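Local structure of attaching and effacing protein, pathogenesis factor (Escherichia coli, 4E9L) at residues T309-T314 / T365-S370; L331-P336 / G352-K357; A372-V377 / V392-G397. The protein probably serves as a surface adhesin of the intimin/invasin family, this chain being a run of immunoglobulin-like domains from its extracellular part. One frame throughout, in Å; residues are numbered along the deposited sequence. Where two conformers were deposited one is given.

Contact 1 (T309-T314 / T365-S370); sequences TVKTTT and TLTLGS
Thr314 and Leu366 form an antiparallel hydrogen-bonded pair, Thr314 N giving to Leu366 O at 2.9 Å and Leu366 N to Thr314 O, and Thr313 stands across from Thr367 as the adjoining non-hydrogen-bonded pair. Beyond the regular strands the pairing runs on: Leu368 N meets Thr312 O at 2.8 Å, nearly straight at 173°, and Lys311 N reaches Gly369 O at 3.0 Å by a more bent bond. These residues join neighbouring strands of one sheet in an immunoglobulin-like beta-sandwich of the invasin type, and a type II turn from Thr309 to Thr312 leads into strand 313-319. Inside that turn Thr309 O takes both Thr312 N and Thr312 OG1, the hydroxyl at 2.7 Å, from the same face of its carbonyl plane. On the buried side Thr314 CG2 runs alongside Leu366 CD2 at 3.9 Å, while Thr314 OG1 bonds to Asp304. Leu368, with CG anti to its carbonyl carbon (chi1 -78°), lays CD2 against Thr312 O and Thr314 CG2. The other face of the sheet carries Thr313, whose CG2 sits 3.9 Å from Thr365 CG2 and also touches Thr367 OG1. Lys311, its chain curled, folds CD over Leu368 O at 3.4 Å, an oxygen buried here without a hydrogen-bond partner, and carries NZ past Thr367 CG2 to a salt bridge with Glu347.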
ATOM      1  N   THR A 309       6.945  21.352 -51.665  1.00 16.84           N
ATOM      2  CA  THR A 309       6.094  21.311 -52.853  1.00 16.47           C
ATOM      3  C   THR A 309       5.031  20.237 -52.634  1.00 18.99           C
ATOM      4  O   THR A 309       5.277  19.275 -51.894  1.00 17.96           O
ATOM      5  CB  THR A 309       6.983  21.054 -54.096  1.00 27.15           C
ATOM      6  OG1 THR A 309       7.843  22.178 -54.257  1.00 29.34           O
ATOM      7  CG2 THR A 309       6.181  20.857 -55.392  1.00 23.89           C
ATOM      8  N   VAL A 310       3.852  20.412 -53.255  1.00 17.10           N
ATOM      9  CA  VAL A 310       2.759  19.435 -53.259  1.00 17.39           C
ATOM     10  C   VAL A 310       3.321  18.053 -53.610  1.00 19.94           C
ATOM     11  O   VAL A 310       4.225  17.938 -54.450  1.00 19.45           O
ATOM     12  CB  VAL A 310       1.587  19.812 -54.228  1.00 22.47           C
ATOM     13  CG1 VAL A 310       0.775  20.980 -53.675  1.00 21.05           C
ATOM     14  CG2 VAL A 310       2.079  20.113 -55.656  1.00 23.43           C
ATOM     15  N   LYS A 311       2.817  17.030 -52.936  1.00 15.80           N
ATOM     16  CA  LYS A 311       3.175  15.618 -53.139  1.00 16.03           C
ATOM     17  C   LYS A 311       4.646  15.223 -52.897  1.00 20.86           C
ATOM     18  O   LYS A 311       5.050  14.124 -53.305  1.00 21.13           O
ATOM     19  CB  LYS A 311       2.632  15.072 -54.485  1.00 17.30           C
ATOM     20  CG  LYS A 311       1.094  15.050 -54.584  1.00 24.99           C
ATOM     21  CD  LYS A 311       0.421  14.194 -53.468  1.00 34.89           C
ATOM     22  CE  LYS A 311       0.814  12.728 -53.465  1.00 42.42           C
ATOM     23  NZ  LYS A 311       0.358  12.028 -52.227  1.00 48.20           N
ATOM     24  N   THR A 312       5.445  16.105 -52.261  1.00 16.90           N
ATOM     25  CA  THR A 312       6.829  15.761 -51.923  1.00 16.55           C
ATOM     26  C   THR A 312       6.822  15.441 -50.404  1.00 19.64           C
ATOM     27  O   THR A 312       5.754  15.343 -49.810  1.00 20.15           O
ATOM     28  CB  THR A 312       7.840  16.863 -52.287  1.00 18.66           C
ATOM     29  OG1 THR A 312       7.599  18.001 -51.468  1.00 20.61           O
ATOM     30  CG2 THR A 312       7.866  17.215 -53.799  1.00 18.48           C
ATOM     31  N   THR A 313       7.980  15.268 -49.795  1.00 16.32           N
ATOM     32  CA  THR A 313       8.049  14.937 -48.372  1.00 16.40           C
ATOM     33  C   THR A 313       8.882  15.942 -47.606  1.00 21.04           C
ATOM     34  O   THR A 313       9.722  16.648 -48.177  1.00 19.87           O
ATOM     35  CB  THR A 313       8.633  13.526 -48.141  1.00 19.26           C
ATOM     36  OG1 THR A 313       9.946  13.482 -48.683  1.00 25.12           O
ATOM     37  CG2 THR A 313       7.768  12.397 -48.736  1.00 16.87           C
ATOM     38  N   THR A 314       8.637  15.990 -46.298  1.00 16.74           N
ATOM     39  CA  THR A 314       9.409  16.765 -45.352  1.00 16.23           C
ATOM     40  C   THR A 314       9.477  15.958 -44.066  1.00 18.12           C
ATOM     41  O   THR A 314       8.503  15.293 -43.701  1.00 17.90           O
ATOM     42  CB  THR A 314       8.917  18.235 -45.202  1.00 23.38           C
ATOM     43  OG1 THR A 314       9.882  18.924 -44.412  1.00 22.90           O
ATOM     44  CG2 THR A 314       7.532  18.360 -44.535  1.00 17.50           C
ATOM     45  N   THR A 365       7.985  11.104 -41.392  1.00 12.38           N
ATOM     46  CA  THR A 365       8.049  11.645 -42.742  1.00 12.92           C
ATOM     47  C   THR A 365       6.651  12.101 -43.096  1.00 16.62           C
ATOM     48  O   THR A 365       5.706  11.304 -43.049  1.00 16.47           O
ATOM     49  CB  THR A 365       8.530  10.576 -43.743  1.00 19.10           C
ATOM     50  OG1 THR A 365       9.887  10.211 -43.427  1.00 18.32           O
ATOM     51  CG2 THR A 365       8.451  11.058 -45.187  1.00 14.28           C
ATOM     52  N   LEU A 366       6.523  13.369 -43.440  1.00 11.76           N
ATOM     53  CA  LEU A 366       5.251  13.917 -43.863  1.00 12.15           C
ATOM     54  C   LEU A 366       5.235  13.920 -45.372  1.00 16.02           C
ATOM     55  O   LEU A 366       6.091  14.556 -45.969  1.00 15.30           O
ATOM     56  CB  LEU A 366       5.070  15.374 -43.335  1.00 11.71           C
ATOM     57  CG  LEU A 366       3.796  16.108 -43.782  1.00 16.98           C
ATOM     58  CD1 LEU A 366       2.540  15.410 -43.239  1.00 16.93           C
ATOM     59  CD2 LEU A 366       3.839  17.596 -43.370  1.00 19.15           C
ATOM     60  N   THR A 367       4.222  13.301 -45.974  1.00 11.41           N
ATOM     61  CA  THR A 367       4.012  13.352 -47.418  1.00 11.68           C
ATOM     62  C   THR A 367       2.953  14.428 -47.624  1.00 16.49           C
ATOM     63  O   THR A 367       1.843  14.352 -47.072  1.00 13.45           O
ATOM     64  CB  THR A 367       3.559  12.017 -48.019  1.00 17.82           C
ATOM     65  OG1 THR A 367       4.534  11.022 -47.724  1.00 19.72           O
ATOM     66  CG2 THR A 367       3.388  12.102 -49.567  1.00 18.04           C
ATOM     67  N   LEU A 368       3.295  15.429 -48.417  1.00 13.72           N
ATOM     68  CA  LEU A 368       2.353  16.509 -48.659  1.00 15.21           C
ATOM     69  C   LEU A 368       1.211  16.041 -49.563  1.00 17.41           C
ATOM     70  O   LEU A 368       1.351  15.063 -50.282  1.00 17.35           O
ATOM     71  CB  LEU A 368       3.095  17.748 -49.233  1.00 15.44           C
ATOM     72  CG  LEU A 368       3.885  18.616 -48.241  1.00 19.62           C
ATOM     73  CD1 LEU A 368       3.019  19.078 -47.055  1.00 19.84           C
ATOM     74  CD2 LEU A 368       5.179  17.905 -47.743  1.00 22.37           C
ATOM     75  N   GLY A 369       0.087  16.715 -49.482  1.00 15.40           N
ATOM     76  CA  GLY A 369      -1.089  16.386 -50.272  1.00 15.22           C
ATOM     77  C   GLY A 369      -1.049  17.003 -51.653  1.00 18.66           C
ATOM     78  O   GLY A 369      -0.005  17.504 -52.081  1.00 15.77           O
ATOM     79  N   SER A 370      -2.179  16.942 -52.377  1.00 16.91           N
ATOM     80  CA  SER A 370      -2.244  17.486 -53.752  1.00 17.84           C
ATOM     81  C   SER A 370      -2.544  18.985 -53.806  1.00 22.70           C
ATOM     82  O   SER A 370      -2.256  19.624 -54.820  1.00 23.58           O
ATOM     83  CB  SER A 370      -3.255  16.717 -54.594  1.00 20.30           C
ATOM     84  OG  SER A 370      -4.498  16.649 -53.926  1.00 24.28           O
TER

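Contact 2 (L331-P336 / G352-K357); sequences LKPDAP and GNWTEK
Trp354 packs one face of its indole against Pro333, in a CH-pi contact that sets Pro333 CB 3.8 Å from the centroid of the five-membered ring, 12° off the normal. Pro333 CD continues the apolar contact onto Trp354 CB, at 3.8 Å, the two side chains crossing at about a right angle. Pro336 CG comes obliquely to CZ2 of the same indole at 4.3 Å. Phe318 and Tyr362 of Trp354's own sheet touch both Pro333 and the indole, while Val381 and Val377 of the facing sheet of the immunoglobulin-like sandwich touch Pro333 and Pro336, so the loop 331-336 lies between the indole and that sheet.

Two hydrogen bonds frame this packing. At the indole edge Trp354 NE1 gives to Asp334 O at 3.1 Å; the bond is bent (139°), and the donor stands above the carbonyl plane. The Lys332 chain doubles back to bring NZ within 3.1 Å of Trp354 O, nearly in line with that carbonyl. Glu356 points toward the loop too, and its carboxylate bonds to Thr329 and Gly330.

Gripped by Pro333 on a face and Asp334 at NE1, the indole is probably restrained against rotation, and its polar nitrogen is satisfied within a largely apolar setting.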
ATOM      1  N   LEU A 331       6.927   6.925 -25.686  1.00 26.03           N
ATOM      2  CA  LEU A 331       5.525   7.235 -25.898  1.00 27.38           C
ATOM      3  C   LEU A 331       5.280   7.701 -27.323  1.00 34.63           C
ATOM      4  O   LEU A 331       5.508   8.881 -27.670  1.00 35.17           O
ATOM      5  CB  LEU A 331       5.051   8.255 -24.844  1.00 28.17           C
ATOM      6  CG  LEU A 331       3.637   8.795 -24.950  1.00 34.72           C
ATOM      7  CD1 LEU A 331       2.590   7.691 -24.763  1.00 36.61           C
ATOM      8  CD2 LEU A 331       3.423   9.935 -23.963  1.00 34.45           C
ATOM      9  N   LYS A 332       4.836   6.752 -28.152  1.00 30.45           N
ATOM     10  CA  LYS A 332       4.529   7.001 -29.553  1.00 31.31           C
ATOM     11  C   LYS A 332       3.324   7.931 -29.828  1.00 29.25           C
ATOM     12  O   LYS A 332       2.170   7.615 -29.497  1.00 28.72           O
ATOM     13  CB  LYS A 332       4.449   5.695 -30.364  1.00 35.66           C
ATOM     14  CG  LYS A 332       5.281   5.740 -31.652  1.00 47.86           C
ATOM     15  CD  LYS A 332       6.802   5.742 -31.411  1.00 54.87           C
ATOM     16  CE  LYS A 332       7.403   4.355 -31.312  1.00 70.93           C
ATOM     17  NZ  LYS A 332       7.314   3.606 -32.597  1.00 80.18           N
ATOM     18  N   PRO A 333       3.587   9.042 -30.533  1.00 23.28           N
ATOM     19  CA  PRO A 333       2.495   9.964 -30.895  1.00 21.40           C
ATOM     20  C   PRO A 333       1.494   9.346 -31.869  1.00 22.30           C
ATOM     21  O   PRO A 333       1.785   8.333 -32.511  1.00 20.23           O
ATOM     22  CB  PRO A 333       3.236  11.149 -31.527  1.00 23.17           C
ATOM     23  CG  PRO A 333       4.678  11.005 -31.048  1.00 28.90           C
ATOM     24  CD  PRO A 333       4.887   9.543 -31.020  1.00 25.44           C
ATOM     25  N   ASP A 334       0.295   9.948 -31.956  1.00 19.94           N
ATOM     26  CA  ASP A 334      -0.757   9.519 -32.871  1.00 20.08           C
ATOM     27  C   ASP A 334      -0.492  10.215 -34.229  1.00 22.63           C
ATOM     28  O   ASP A 334       0.477  10.979 -34.368  1.00 21.15           O
ATOM     29  CB  ASP A 334      -2.141   9.996 -32.336  1.00 22.83           C
ATOM     30  CG  ASP A 334      -2.481   9.621 -30.898  1.00 33.02           C
ATOM     31  OD1 ASP A 334      -2.158   8.493 -30.490  1.00 32.47           O
ATOM     32  OD2 ASP A 334      -3.135  10.443 -30.204  1.00 39.15           O
ATOM     33  N   ALA A 335      -1.383   9.985 -35.206  1.00 19.86           N
ATOM     34  CA  ALA A 335      -1.330  10.667 -36.493  1.00 18.99           C
ATOM     35  C   ALA A 335      -1.609  12.157 -36.216  1.00 22.48           C
ATOM     36  O   ALA A 335      -2.440  12.461 -35.355  1.00 21.69           O
ATOM     37  CB  ALA A 335      -2.385  10.104 -37.434  1.00 19.70           C
ATOM     38  N   PRO A 336      -0.883  13.103 -36.849  1.00 18.32           N
ATOM     39  CA  PRO A 336      -1.207  14.526 -36.637  1.00 18.22           C
ATOM     40  C   PRO A 336      -2.555  14.884 -37.284  1.00 20.50           C
ATOM     41  O   PRO A 336      -3.077  14.120 -38.090  1.00 19.50           O
ATOM     42  CB  PRO A 336      -0.066  15.287 -37.346  1.00 19.77           C
ATOM     43  CG  PRO A 336       0.851  14.252 -37.905  1.00 24.54           C
ATOM     44  CD  PRO A 336       0.133  12.933 -37.905  1.00 20.01           C
ATOM     45  N   GLY A 352       3.939   9.417 -41.799  1.00 17.18           N
ATOM     46  CA  GLY A 352       4.257   8.004 -41.611  1.00 18.01           C
ATOM     47  C   GLY A 352       4.457   7.697 -40.133  1.00 20.59           C
ATOM     48  O   GLY A 352       4.214   8.555 -39.277  1.00 19.42           O
ATOM     49  N   ASN A 353       4.921   6.477 -39.817  1.00 17.52           N
ATOM     50  CA  ASN A 353       5.211   6.066 -38.434  1.00 18.10           C
ATOM     51  C   ASN A 353       6.231   6.957 -37.736  1.00 21.36           C
ATOM     52  O   ASN A 353       7.162   7.450 -38.368  1.00 21.27           O
ATOM     53  CB  ASN A 353       5.704   4.619 -38.396  1.00 23.77           C
ATOM     54  CG  ASN A 353       4.664   3.594 -38.791  1.00 43.20           C
ATOM     55  OD1 ASN A 353       3.500   3.623 -38.367  1.00 33.96           O
ATOM     56  ND2 ASN A 353       5.089   2.628 -39.566  1.00 39.60           N
ATOM     57  N   TRP A 354       6.042   7.176 -36.436  1.00 17.53           N
ATOM     58  CA  TRP A 354       6.983   7.941 -35.634  1.00 18.35           C
ATOM     59  C   TRP A 354       8.085   6.997 -35.128  1.00 22.19           C
ATOM     60  O   TRP A 354       7.791   5.887 -34.667  1.00 22.64           O
ATOM     61  CB  TRP A 354       6.267   8.592 -34.426  1.00 17.52           C
ATOM     62  CG  TRP A 354       5.304   9.685 -34.793  1.00 19.02           C
ATOM     63  CD1 TRP A 354       3.951   9.571 -34.955  1.00 22.30           C
ATOM     64  CD2 TRP A 354       5.623  11.070 -35.031  1.00 18.53           C
ATOM     65  NE1 TRP A 354       3.409  10.794 -35.286  1.00 22.63           N
ATOM     66  CE2 TRP A 354       4.412  11.735 -35.326  1.00 22.67           C
ATOM     67  CE3 TRP A 354       6.824  11.810 -35.031  1.00 18.90           C
ATOM     68  CZ2 TRP A 354       4.364  13.100 -35.630  1.00 21.51           C
ATOM     69  CZ3 TRP A 354       6.777  13.162 -35.318  1.00 19.74           C
ATOM     70  CH2 TRP A 354       5.556  13.801 -35.596  1.00 20.74           C
ATOM     71  N   THR A 355       9.349   7.430 -35.222  1.00 17.02           N
ATOM     72  CA  THR A 355      10.465   6.678 -34.659  1.00 17.91           C
ATOM     73  C   THR A 355      11.128   7.555 -33.593  1.00 19.56           C
ATOM     74  O   THR A 355      11.475   8.700 -33.885  1.00 16.38           O
ATOM     75  CB  THR A 355      11.464   6.236 -35.743  1.00 24.79           C
ATOM     76  OG1 THR A 355      10.763   5.487 -36.724  1.00 22.04           O
ATOM     77  CG2 THR A 355      12.615   5.392 -35.170  1.00 24.18           C
ATOM     78  N   GLU A 356      11.336   7.017 -32.380  1.00 17.10           N
ATOM     79  CA  GLU A 356      12.017   7.813 -31.352  1.00 16.92           C
ATOM     80  C   GLU A 356      13.518   7.655 -31.593  1.00 21.97           C
ATOM     81  O   GLU A 356      14.061   6.562 -31.416  1.00 24.09           O
ATOM     82  CB  GLU A 356      11.591   7.386 -29.929  1.00 17.78           C
ATOM     83  CG  GLU A 356      12.022   8.394 -28.876  1.00 22.39           C
ATOM     84  CD  GLU A 356      11.788   8.038 -27.422  1.00 38.14           C
ATOM     85  OE1 GLU A 356      11.100   7.029 -27.133  1.00 24.98           O
ATOM     86  OE2 GLU A 356      12.273   8.809 -26.566  1.00 24.30           O
ATOM     87  N   LYS A 357      14.157   8.725 -32.087  1.00 16.90           N
ATOM     88  CA  LYS A 357      15.570   8.742 -32.495  1.00 17.59           C
ATOM     89  C   LYS A 357      16.500   9.427 -31.478  1.00 24.91           C
ATOM     90  O   LYS A 357      17.732   9.282 -31.538  1.00 25.60           O
ATOM     91  CB  LYS A 357      15.704   9.381 -33.890  1.00 19.02           C
ATOM     92  CG  LYS A 357      14.998   8.597 -34.996  1.00 28.41           C
ATOM     93  CD  LYS A 357      15.778   8.668 -36.304  1.00 36.65           C
ATOM     94  CE  LYS A 357      14.968   8.327 -37.541  1.00 49.30           C
ATOM     95  NZ  LYS A 357      14.692   6.869 -37.646  1.00 63.01           N
TER

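Contact 3 (A372-V377 / V392-G397); sequences AGQLSV and VLNVAG
Leu375 and Val395 meet on the buried face of this strand pair, with Leu375 CB 4.0 Å from Val395 CG2. Leu393 adds a looser apolar contact, its CD1 lying 4.4 Å from Leu375 CD2 and touching Val377 CG2 as well. Phe338 packs on Leu375 and Val377, and Ala303 on Leu393, extending this apolar layer into the interior of the immunoglobulin-like sandwich.

Strands 373-377 and 392-395 run antiparallel, 151° between their directions, as neighbours in one sheet. Leu375 and Leu393 form one hydrogen-bonded pair, Leu393 N giving to Leu375 O at 2.8 Å and Leu375 N to Leu393 O. Gly373 and Val395 form the other: Gly373 N lies on a lone pair of Val395 O at 2.9 Å, while Val395 N approaches Gly373 O from above its carbonyl plane. Gly373 has a positive phi of 112°, a backbone shape that suits glycine. Beside it, Ala372 CB rests 3.5 Å from Val395 O and also lies near Gly397 N.

On the opposite face, Gln374 extends from its strand with CG on the far side of CB from its own N, and this spreads its aliphatic part over Val392, Gln374 CG to Val392 CG1 at 3.6 Å. Its side chain also runs alongside that of Asn394, with Asn394 OD1 4.0 Å from Gln374 CB and the amide planes 67° apart.

The chemistry thus divides by face: branched aliphatic groups supply the buried side, the more exposed side mixes amides with a valine, and paired backbone amides and carbonyls hold the strands together between them.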
ATOM      1  N   ALA A 372      -2.156  23.009 -52.743  1.00 19.27           N
ATOM      2  CA  ALA A 372      -1.160  24.015 -52.334  1.00 20.12           C
ATOM      3  C   ALA A 372      -1.788  24.956 -51.289  1.00 23.60           C
ATOM      4  O   ALA A 372      -2.988  24.917 -51.052  1.00 23.60           O
ATOM      5  CB  ALA A 372      -0.704  24.818 -53.549  1.00 20.94           C
ATOM      6  N   GLY A 373      -0.969  25.788 -50.680  1.00 20.19           N
ATOM      7  CA  GLY A 373      -1.461  26.741 -49.711  1.00 21.16           C
ATOM      8  C   GLY A 373      -1.006  26.439 -48.312  1.00 23.41           C
ATOM      9  O   GLY A 373      -0.145  25.584 -48.088  1.00 20.44           O
ATOM     10  N   GLN A 374      -1.600  27.149 -47.361  1.00 21.15           N
ATOM     11  CA  GLN A 374      -1.230  26.986 -45.974  1.00 20.17           C
ATOM     12  C   GLN A 374      -1.684  25.647 -45.396  1.00 21.37           C
ATOM     13  O   GLN A 374      -2.788  25.179 -45.697  1.00 20.21           O
ATOM     14  CB  GLN A 374      -1.710  28.210 -45.160  1.00 22.09           C
ATOM     15  CG  GLN A 374      -1.104  28.303 -43.780  1.00 30.84           C
ATOM     16  CD  GLN A 374      -1.515  29.565 -43.062  1.00 46.44           C
ATOM     17  OE1 GLN A 374      -0.914  30.623 -43.229  1.00 40.57           O
ATOM     18  NE2 GLN A 374      -2.523  29.464 -42.212  1.00 38.02           N
ATOM     19  N   LEU A 375      -0.772  24.976 -44.641  1.00 15.51           N
ATOM     20  CA  LEU A 375      -1.066  23.728 -43.966  1.00 14.55           C
ATOM     21  C   LEU A 375      -0.739  23.870 -42.483  1.00 19.43           C
ATOM     22  O   LEU A 375       0.414  24.146 -42.141  1.00 18.00           O
ATOM     23  CB  LEU A 375      -0.268  22.532 -44.549  1.00 13.47           C
ATOM     24  CG  LEU A 375      -0.507  21.154 -43.880  1.00 18.29           C
ATOM     25  CD1 LEU A 375      -1.937  20.630 -44.159  1.00 19.40           C
ATOM     26  CD2 LEU A 375       0.468  20.101 -44.417  1.00 17.19           C
ATOM     27  N   SER A 376      -1.748  23.639 -41.619  1.00 16.10           N
ATOM     28  CA  SER A 376      -1.585  23.665 -40.172  0.50 16.18           C
ATOM     29  C   SER A 376      -1.451  22.201 -39.717  1.00 19.59           C
ATOM     30  O   SER A 376      -2.306  21.371 -40.049  1.00 19.46           O
ATOM     31  CB  SER A 376      -2.769  24.379 -39.523  0.50 20.06           C
ATOM     32  OG  SER A 376      -2.993  23.987 -38.181  0.50 28.76           O
ATOM     33  N   VAL A 377      -0.346  21.876 -39.029  1.00 15.68           N
ATOM     34  CA  VAL A 377      -0.073  20.513 -38.581  1.00 13.92           C
ATOM     35  C   VAL A 377      -0.109  20.446 -37.043  1.00 18.41           C
ATOM     36  O   VAL A 377       0.744  21.047 -36.377  1.00 17.79           O
ATOM     37  CB  VAL A 377       1.278  19.985 -39.171  1.00 15.80           C
ATOM     38  CG1 VAL A 377       1.564  18.564 -38.719  1.00 16.09           C
ATOM     39  CG2 VAL A 377       1.299  20.058 -40.691  1.00 14.49           C
ATOM     40  N   VAL A 392       3.092  25.489 -38.968  1.00 16.22           N
ATOM     41  CA  VAL A 392       2.453  26.087 -40.146  1.00 16.66           C
ATOM     42  C   VAL A 392       3.397  25.972 -41.334  1.00 21.35           C
ATOM     43  O   VAL A 392       4.522  26.456 -41.284  1.00 23.72           O
ATOM     44  CB  VAL A 392       2.000  27.545 -39.892  1.00 23.18           C
ATOM     45  CG1 VAL A 392       1.436  28.185 -41.172  1.00 24.10           C
ATOM     46  CG2 VAL A 392       0.992  27.625 -38.732  1.00 23.33           C
ATOM     47  N   LEU A 393       2.946  25.315 -42.387  1.00 16.63           N
ATOM     48  CA  LEU A 393       3.720  25.186 -43.613  1.00 17.49           C
ATOM     49  C   LEU A 393       3.000  25.917 -44.757  1.00 21.76           C
ATOM     50  O   LEU A 393       1.774  26.063 -44.728  1.00 20.72           O
ATOM     51  CB  LEU A 393       3.932  23.695 -43.993  1.00 17.30           C
ATOM     52  CG  LEU A 393       4.562  22.765 -42.940  1.00 21.34           C
ATOM     53  CD1 LEU A 393       4.573  21.305 -43.425  1.00 20.44           C
ATOM     54  CD2 LEU A 393       5.979  23.204 -42.562  1.00 20.98           C
ATOM     55  N   ASN A 394       3.761  26.390 -45.749  1.00 19.35           N
ATOM     56  CA  ASN A 394       3.181  27.010 -46.945  1.00 18.96           C
ATOM     57  C   ASN A 394       3.517  26.092 -48.111  1.00 21.81           C
ATOM     58  O   ASN A 394       4.644  26.089 -48.600  1.00 21.18           O
ATOM     59  CB  ASN A 394       3.709  28.437 -47.123  1.00 24.13           C
ATOM     60  CG  ASN A 394       3.095  29.367 -46.097  1.00 51.61           C
ATOM     61  OD1 ASN A 394       1.909  29.708 -46.156  1.00 47.24           O
ATOM     62  ND2 ASN A 394       3.851  29.713 -45.077  1.00 48.67           N
ATOM     63  N   VAL A 395       2.561  25.240 -48.503  1.00 17.45           N
ATOM     64  CA  VAL A 395       2.802  24.238 -49.547  1.00 15.79           C
ATOM     65  C   VAL A 395       2.799  24.889 -50.930  1.00 22.85           C
ATOM     66  O   VAL A 395       1.822  25.538 -51.290  1.00 22.44           O
ATOM     67  CB  VAL A 395       1.838  23.021 -49.435  1.00 17.32           C
ATOM     68  CG1 VAL A 395       2.248  21.894 -50.389  1.00 16.28           C
ATOM     69  CG2 VAL A 395       1.790  22.498 -47.996  1.00 17.04           C
ATOM     70  N   ALA A 396       3.901  24.706 -51.686  1.00 20.20           N
ATOM     71  CA  ALA A 396       4.116  25.266 -53.022  1.00 21.39           C
ATOM     72  C   ALA A 396       3.438  24.398 -54.087  1.00 25.06           C
ATOM     73  O   ALA A 396       3.497  23.181 -53.997  1.00 23.72           O
ATOM     74  CB  ALA A 396       5.613  25.373 -53.291  1.00 22.25           C
ATOM     75  N   GLY A 397       2.786  25.032 -55.063  1.00 22.18           N
ATOM     76  CA  GLY A 397       2.062  24.363 -56.140  1.00 41.18           C
ATOM     77  C   GLY A 397       2.928  23.672 -57.175  1.00 75.30           C
ATOM     78  O   GLY A 397       4.090  24.032 -57.369  1.00 43.16           O
TER

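How the contacts relate
All three contacts belong to the last immunoglobulin-like domain of the chain, and contact 2 is nested in the loop closed by contact 1. Centres of contacts 1 and 2 lie about 17 Å apart; contact 1 and the 352-357 side of contact 2 reach one sheet through neighbouring strands 361-367 and 350-358, where Gly352 N and Thr365 O probably hydrogen-bond at 2.9 Å. Contact 3 is in the facing sheet, its centre about 10 Å from that of contact 1. Between contacts 1 and 3, Val310 N probably bonds to Ala396 O, and Leu368 CD1 packs on Val395 CG2 at 3.8 Å. Contacts 2 and 3, with centres about 21 Å apart, meet where Pro336 CB touches Val377 CG1 at 3.9 Å.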